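Local coordinates for protein putative hydrolase (Agrobacterium vitis, PDB 3LLC) that probably acts as a serine hydrolase of the alpha/beta-hydrolase fold, consistent with an acyl-protein thioesterase that cleaves fatty acyl groups from protein cysteines, at residues A[21-26]-A[92-97]; A[150-155]-A[195-200]. One frame throughout, in Å; residues are numbered along the deposited sequence.

Contact 1 of 2, residues A[21-26]-A[92-97]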
loop_
_atom_site.group_PDB
_atom_site.type_symbol
_atom_site.label_atom_id
_atom_site.label_comp_id
_atom_site.label_asym_id
_atom_site.label_seq_id
_atom_site.Cartn_x
_atom_site.Cartn_y
_atom_site.Cartn_z
ATOM N N ASP A 21 3.454 20.196 -10.618
ATOM C CA ASP A 21 3.305 18.886 -9.993
ATOM C C ASP A 21 2.697 18.908 -8.585
ATOM O O ASP A 21 2.475 17.838 -8.019
ATOM C CB ASP A 21 4.663 18.151 -9.950
ATOM C CG ASP A 21 5.192 17.806 -11.347
ATOM O OD1 ASP A 21 4.399 17.401 -12.219
ATOM O OD2 ASP A 21 6.409 17.933 -11.567
ATOM N N ALA A 22 2.458 20.079 -8.011
ATOM C CA ALA A 22 1.911 20.162 -6.645
ATOM C C ALA A 22 0.503 19.559 -6.610
ATOM O O ALA A 22 -0.271 19.713 -7.552
ATOM C CB ALA A 22 1.901 21.568 -6.130
ATOM N N ARG A 23 0.196 18.827 -5.551
ATOM C CA ARG A 23 -1.158 18.338 -5.325
ATOM C C ARG A 23 -1.456 18.280 -3.829
ATOM O O ARG A 23 -0.559 18.038 -3.012
ATOM C CB ARG A 23 -1.364 16.957 -5.983
ATOM C CG ARG A 23 -0.491 15.809 -5.469
ATOM C CD ARG A 23 0.658 15.568 -6.362
ATOM N NE ARG A 23 1.471 14.395 -6.044
ATOM C CZ ARG A 23 2.793 14.367 -6.170
ATOM N NH1 ARG A 23 3.453 15.467 -6.561
ATOM N NH2 ARG A 23 3.468 13.259 -5.904
ATOM N N SER A 24 -2.721 18.487 -3.483
ATOM C CA SER A 24 -3.163 18.421 -2.086
ATOM C C SER A 24 -3.708 17.021 -1.754
ATOM O O SER A 24 -4.608 16.504 -2.444
ATOM C CB SER A 24 -4.235 19.479 -1.779
ATOM O OG SER A 24 -3.784 20.823 -1.881
ATOM N N ILE A 25 -3.168 16.415 -0.691
ATOM C CA ILE A 25 -3.537 15.082 -0.231
ATOM C C ILE A 25 -4.426 15.176 1.024
ATOM O O ILE A 25 -4.081 15.843 2.029
ATOM C CB ILE A 25 -2.232 14.232 0.052
ATOM C CG1 ILE A 25 -1.415 14.097 -1.229
ATOM C CG2 ILE A 25 -2.567 12.875 0.720
ATOM C CD1 ILE A 25 -2.175 13.429 -2.451
ATOM N N ALA A 26 -5.604 14.544 0.951
ATOM C CA ALA A 26 -6.550 14.513 2.058
ATOM C C ALA A 26 -6.174 13.346 3.011
ATOM O O ALA A 26 -5.870 12.220 2.569
ATOM C CB ALA A 26 -8.007 14.346 1.533
ATOM N N TRP A 92 2.906 8.270 -5.912
ATOM C CA TRP A 92 2.097 7.781 -4.797
ATOM C C TRP A 92 2.977 7.445 -3.579
ATOM O O TRP A 92 2.589 7.698 -2.441
ATOM C CB TRP A 92 1.238 6.581 -5.243
ATOM C CG TRP A 92 0.135 7.008 -6.233
ATOM C CD1 TRP A 92 -0.536 8.189 -6.230
ATOM C CD2 TRP A 92 -0.432 6.237 -7.329
ATOM N NE1 TRP A 92 -1.476 8.225 -7.249
ATOM C CE2 TRP A 92 -1.439 7.043 -7.928
ATOM C CE3 TRP A 92 -0.183 4.972 -7.855
ATOM C CZ2 TRP A 92 -2.208 6.603 -9.024
ATOM C CZ3 TRP A 92 -0.929 4.544 -8.961
ATOM C CH2 TRP A 92 -1.915 5.366 -9.536
ATOM N N LEU A 93 4.193 6.973 -3.836
ATOM C CA LEU A 93 5.185 6.802 -2.781
ATOM C C LEU A 93 5.581 8.154 -2.182
ATOM O O LEU A 93 5.687 8.276 -0.951
ATOM C CB LEU A 93 6.432 6.088 -3.332
ATOM C CG LEU A 93 7.672 6.048 -2.414
ATOM C CD1 LEU A 93 7.378 5.228 -1.104
ATOM C CD2 LEU A 93 8.884 5.403 -3.198
ATOM N N GLU A 94 5.831 9.149 -3.031
ATOM C CA GLU A 94 6.184 10.478 -2.581
ATOM C C GLU A 94 5.116 11.037 -1.624
ATOM O O GLU A 94 5.422 11.704 -0.619
ATOM C CB GLU A 94 6.350 11.415 -3.780
ATOM C CG GLU A 94 6.802 12.816 -3.412
ATOM C CD GLU A 94 6.914 13.780 -4.603
ATOM O OE1 GLU A 94 6.365 13.505 -5.706
ATOM O OE2 GLU A 94 7.545 14.843 -4.416
ATOM N N GLU A 95 3.860 10.760 -1.944
ATOM C CA GLU A 95 2.738 11.203 -1.098
ATOM C C GLU A 95 2.727 10.474 0.280
ATOM O O GLU A 95 2.552 11.105 1.330
ATOM C CB GLU A 95 1.418 10.985 -1.868
ATOM C CG GLU A 95 1.276 11.921 -3.083
ATOM C CD GLU A 95 0.313 11.403 -4.182
ATOM O OE1 GLU A 95 -0.507 10.523 -3.845
ATOM O OE2 GLU A 95 0.385 11.924 -5.332
ATOM N N ALA A 96 2.907 9.160 0.269
ATOM C CA ALA A 96 2.970 8.379 1.483
ATOM C C ALA A 96 4.078 8.917 2.400
ATOM O O ALA A 96 3.839 9.134 3.594
ATOM C CB ALA A 96 3.155 6.849 1.185
ATOM N N LEU A 97 5.263 9.163 1.843
ATOM C CA LEU A 97 6.378 9.678 2.640
ATOM C C LEU A 97 6.073 11.093 3.175
ATOM O O LEU A 97 6.410 11.422 4.330
ATOM C CB LEU A 97 7.672 9.636 1.810
ATOM C CG LEU A 97 8.996 10.051 2.457
ATOM C CD1 LEU A 97 9.203 9.288 3.762
ATOM C CD2 LEU A 97 10.182 9.826 1.496
HETATM O O HOH W 1 6.310 15.546 -7.505
#

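Contact 2 of 2, residues A[150-155]-A[195-200]. With EDO (1,2-ethanediol), chain C; EDO (1,2-ethanediol), chain D.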
loop_
_atom_site.group_PDB
_atom_site.type_symbol
_atom_site.label_atom_id
_atom_site.label_comp_id
_atom_site.label_asym_id
_atom_site.label_seq_id
_atom_site.Cartn_x
_atom_site.Cartn_y
_atom_site.Cartn_z
ATOM N N THR A 150 3.642 -4.356 -12.307
ATOM C CA THR A 150 3.719 -3.926 -13.714
ATOM C C THR A 150 4.621 -4.855 -14.525
ATOM O O THR A 150 4.240 -5.295 -15.602
ATOM C CB THR A 150 4.167 -2.440 -13.856
ATOM O OG1 THR A 150 5.467 -2.281 -13.257
ATOM C CG2 THR A 150 3.156 -1.497 -13.180
ATOM N N SER A 151 5.803 -5.208 -13.998
ATOM C CA SER A 151 6.728 -6.034 -14.727
ATOM C C SER A 151 6.431 -7.542 -14.579
ATOM O O SER A 151 6.705 -8.330 -15.513
ATOM C CB SER A 151 8.194 -5.758 -14.293
ATOM O OG SER A 151 8.376 -5.984 -12.909
ATOM N N ASP A 152 5.907 -7.938 -13.444
ATOM C CA ASP A 152 5.802 -9.376 -13.107
ATOM C C ASP A 152 4.420 -9.975 -13.370
ATOM O O ASP A 152 4.347 -11.150 -13.662
ATOM C CB ASP A 152 6.178 -9.648 -11.651
ATOM C CG ASP A 152 7.649 -9.348 -11.340
ATOM O OD1 ASP A 152 8.326 -8.680 -12.153
ATOM O OD2 ASP A 152 8.089 -9.754 -10.236
ATOM N N LEU A 153 3.356 -9.183 -13.215
ATOM C CA LEU A 153 1.977 -9.674 -13.394
ATOM C C LEU A 153 1.311 -9.141 -14.672
ATOM O O LEU A 153 0.545 -9.877 -15.306
ATOM C CB LEU A 153 1.122 -9.367 -12.169
ATOM C CG LEU A 153 1.603 -9.930 -10.820
ATOM C CD1 LEU A 153 0.664 -9.547 -9.655
ATOM C CD2 LEU A 153 1.833 -11.481 -10.945
ATOM N N ILE A 154 1.610 -7.907 -15.085
ATOM C CA ILE A 154 1.017 -7.357 -16.329
ATOM C C ILE A 154 1.819 -7.652 -17.605
ATOM O O ILE A 154 1.284 -8.264 -18.574
ATOM C CB ILE A 154 0.689 -5.856 -16.210
ATOM C CG1 ILE A 154 -0.330 -5.625 -15.061
ATOM C CG2 ILE A 154 0.168 -5.311 -17.570
ATOM C CD1 ILE A 154 -0.645 -4.162 -14.733
ATOM N N GLU A 155 3.089 -7.220 -17.646
ATOM C CA GLU A 155 3.921 -7.411 -18.843
ATOM C C GLU A 155 3.861 -8.813 -19.507
ATOM O O GLU A 155 3.731 -8.895 -20.724
ATOM C CB GLU A 155 5.398 -7.008 -18.598
ATOM C CG GLU A 155 5.657 -5.473 -18.574
ATOM C CD GLU A 155 7.150 -5.108 -18.430
ATOM O OE1 GLU A 155 7.969 -5.899 -18.893
ATOM O OE2 GLU A 155 7.490 -4.037 -17.854
ATOM N N ALA A 195 11.287 1.523 -12.459
ATOM C CA ALA A 195 12.077 2.406 -11.570
ATOM C C ALA A 195 11.917 1.992 -10.106
ATOM O O ALA A 195 12.816 2.180 -9.325
ATOM C CB ALA A 195 11.724 3.895 -11.760
ATOM N N ASN A 196 10.782 1.410 -9.735
ATOM C CA ASN A 196 10.477 1.007 -8.362
ATOM C C ASN A 196 10.524 -0.514 -8.077
ATOM O O ASN A 196 9.993 -1.007 -7.058
ATOM C CB ASN A 196 9.091 1.569 -7.991
ATOM C CG ASN A 196 9.106 3.069 -7.832
ATOM O OD1 ASN A 196 9.496 3.567 -6.768
ATOM N ND2 ASN A 196 8.674 3.823 -8.887
ATOM N N ARG A 197 11.163 -1.270 -8.975
ATOM C CA ARG A 197 11.166 -2.715 -8.851
ATOM C C ARG A 197 11.939 -3.096 -7.574
ATOM O O ARG A 197 13.097 -2.669 -7.399
ATOM C CB ARG A 197 11.802 -3.357 -10.089
ATOM C CG ARG A 197 11.559 -4.866 -10.238
ATOM C CD ARG A 197 12.145 -5.393 -11.555
ATOM N NE ARG A 197 11.565 -6.695 -11.897
ATOM C CZ ARG A 197 11.663 -7.285 -13.083
ATOM N NH1 ARG A 197 12.355 -6.736 -14.071
ATOM N NH2 ARG A 197 11.053 -8.460 -13.276
ATOM N N VAL A 198 11.305 -3.866 -6.711
ATOM C CA VAL A 198 11.906 -4.265 -5.403
ATOM C C VAL A 198 12.424 -5.699 -5.313
ATOM O O VAL A 198 13.313 -5.978 -4.473
ATOM C CB VAL A 198 10.962 -3.940 -4.192
ATOM C CG1 VAL A 198 10.697 -2.445 -4.096
ATOM C CG2 VAL A 198 9.626 -4.731 -4.221
HETATM N N MSE A 199 11.920 -6.620 -6.165
HETATM C CA MSE A 199 12.321 -8.029 -6.106
HETATM C C MSE A 199 13.403 -8.452 -7.114
HETATM O O MSE A 199 13.592 -9.641 -7.342
HETATM C CB MSE A 199 11.079 -8.953 -6.185
HETATM C CG MSE A 199 10.084 -8.722 -5.037
HETATM SE SE MSE A 199 8.655 -10.093 -4.983
HETATM C CE MSE A 199 7.880 -9.611 -6.720
ATOM N N ALA A 200 14.122 -7.504 -7.712
ATOM C CA ALA A 200 15.283 -7.860 -8.525
ATOM C C ALA A 200 16.497 -8.201 -7.611
ATOM O O ALA A 200 17.478 -8.759 -8.070
ATOM C CB ALA A 200 15.665 -6.759 -9.569
HETATM C C1 EDO C . 17.143 -4.403 -3.894
HETATM O O1 EDO C . 16.933 -5.006 -5.169
HETATM C C2 EDO C . 15.948 -4.753 -3.039
HETATM O O2 EDO C . 14.869 -3.977 -3.496
HETATM C C1 EDO D . 14.046 0.672 -6.512
HETATM O O1 EDO D . 14.377 2.076 -6.412
HETATM C C2 EDO D . 13.890 0.046 -5.136
HETATM O O2 EDO D . 14.777 -1.057 -4.962
HETATM O O HOH W 2 10.356 -8.417 -9.824
#

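Contact 1 of 2, residues A[21-26]-A[92-97]
In the alpha/beta-hydrolase fold of this protein, strand 23-30, second in the order of the main sheet, is covered on one side by helix 89-103, and Arg23 on the strand joins Glu94 and Glu95 on the helix in a salt-bridge network. Over the short segments the two axes come within 10.3 Å of each other at 59°. The side chains of Arg23 and Ile25, alternate residues of the strand, both start toward the helix.

Arg23 uses two donors along the edge of its guanidinium. Arg23 NE gives a nearly straight bond to Glu95 OE2 (2.8 Å, 169°), reaching that oxygen on the anti side, while Arg23 NH2 meets Glu94 OE1 at 2.9 Å. The second oxygen is approached from above its carboxylate plane, although it lies close to the plane of the guanidinium; the two flat groups are turned 71° apart. NH2 has a further, weak bond to Glu95 OE2 and also donates to the carbonyl oxygen of Arg91. A bend at chi2 turns the arginine chain, and Arg23 NH1 reaches back to its own segment, bonding Asp21 O at 3.0 Å. With all three nitrogens engaged, the guanidinium is fixed in its rotation.

Glu95 is buried, and its OE2 is also hydrogen-bonded to Ser75 OG, so this serine helps to position the carboxylate against the guanidinium edge. The gathered charges would probably favour an ionised Glu95. Beside the salt bridge, Ile25 crosses the glutamate at about a right angle, its CD1 lying 3.6 Å from Glu95 OE1. Toward the exposed Glu94, one water accepts from Arg23 NH1 at 3.0 Å and donates to Glu94 OE1 at 2.7 Å.

Contact 2 of 2, residues A[150-155]-A[195-200]
The nearest CA atoms across the contact are those of Ser151 and Arg197, 8.1 Å apart, where a helix with a wide pi-type turn at 150-154 faces the irregular loop 195-200. Both segments lie in the largely helical insertion between strands 136-143 and 209-214, consistent with the cap region that alpha/beta hydrolases often carry at this point. Side chains bridge the gap. Arg197, extended from CG to NE with CG anti to the backbone N (chi1 -166°), reaches across to the helix and sets its NH2 3.0 Å from Asp152 OD1. This is a salt bridge, but the hydrogen bond within it is weak and bent (127°), with the carboxylate and guanidinium planes 60° apart. A water completes the bridge at the edge of the guanidinium, donating to Asp152 OD2 at 2.7 Å and accepting from Arg197 NE at 3.0 Å.

Ser151 OG lies over one face of the guanidinium, toward its rim, and makes no hydrogen bond to it. Instead Ser151 OG donates to Asp152 OD1 at 2.8 Å, from above the carboxylate plane; OD1 thus takes the serine bond and the weak one from Arg197. The other oxygen, OD2, forms a salt bridge with Lys227 of helix 222-230. Between two cationic side chains, Asp152 is probably held in its ionised form.

The selenomethionine Met199, whose side chain also packs on His224 and Lys227, approaches the same carboxylate from the loop, bringing its methyl CE to 3.5 Å from Asp152 OD2.

How the contacts relate
Contact 1 closes along the chain before contact 2 opens, and their centres lie 22 Å apart. Contact 1 joins an early strand of the main sheet to the helix covering it, whereas contact 2 joins the helix and loop that lie between strands 136-143 and 209-214. They nevertheless touch through packing, Leu93 CD2 standing 4.1 Å from Asn196 OD1. Arg122 of helix 115-128 links them further: Leu93 packs on it, and its NE bonds Asn196 OD1. That helix follows the probable nucleophile elbow at Ser114, which with His247 and Asp217 fits a catalytic triad; Trp92 of contact 1 packs on its Met115 and Ile119.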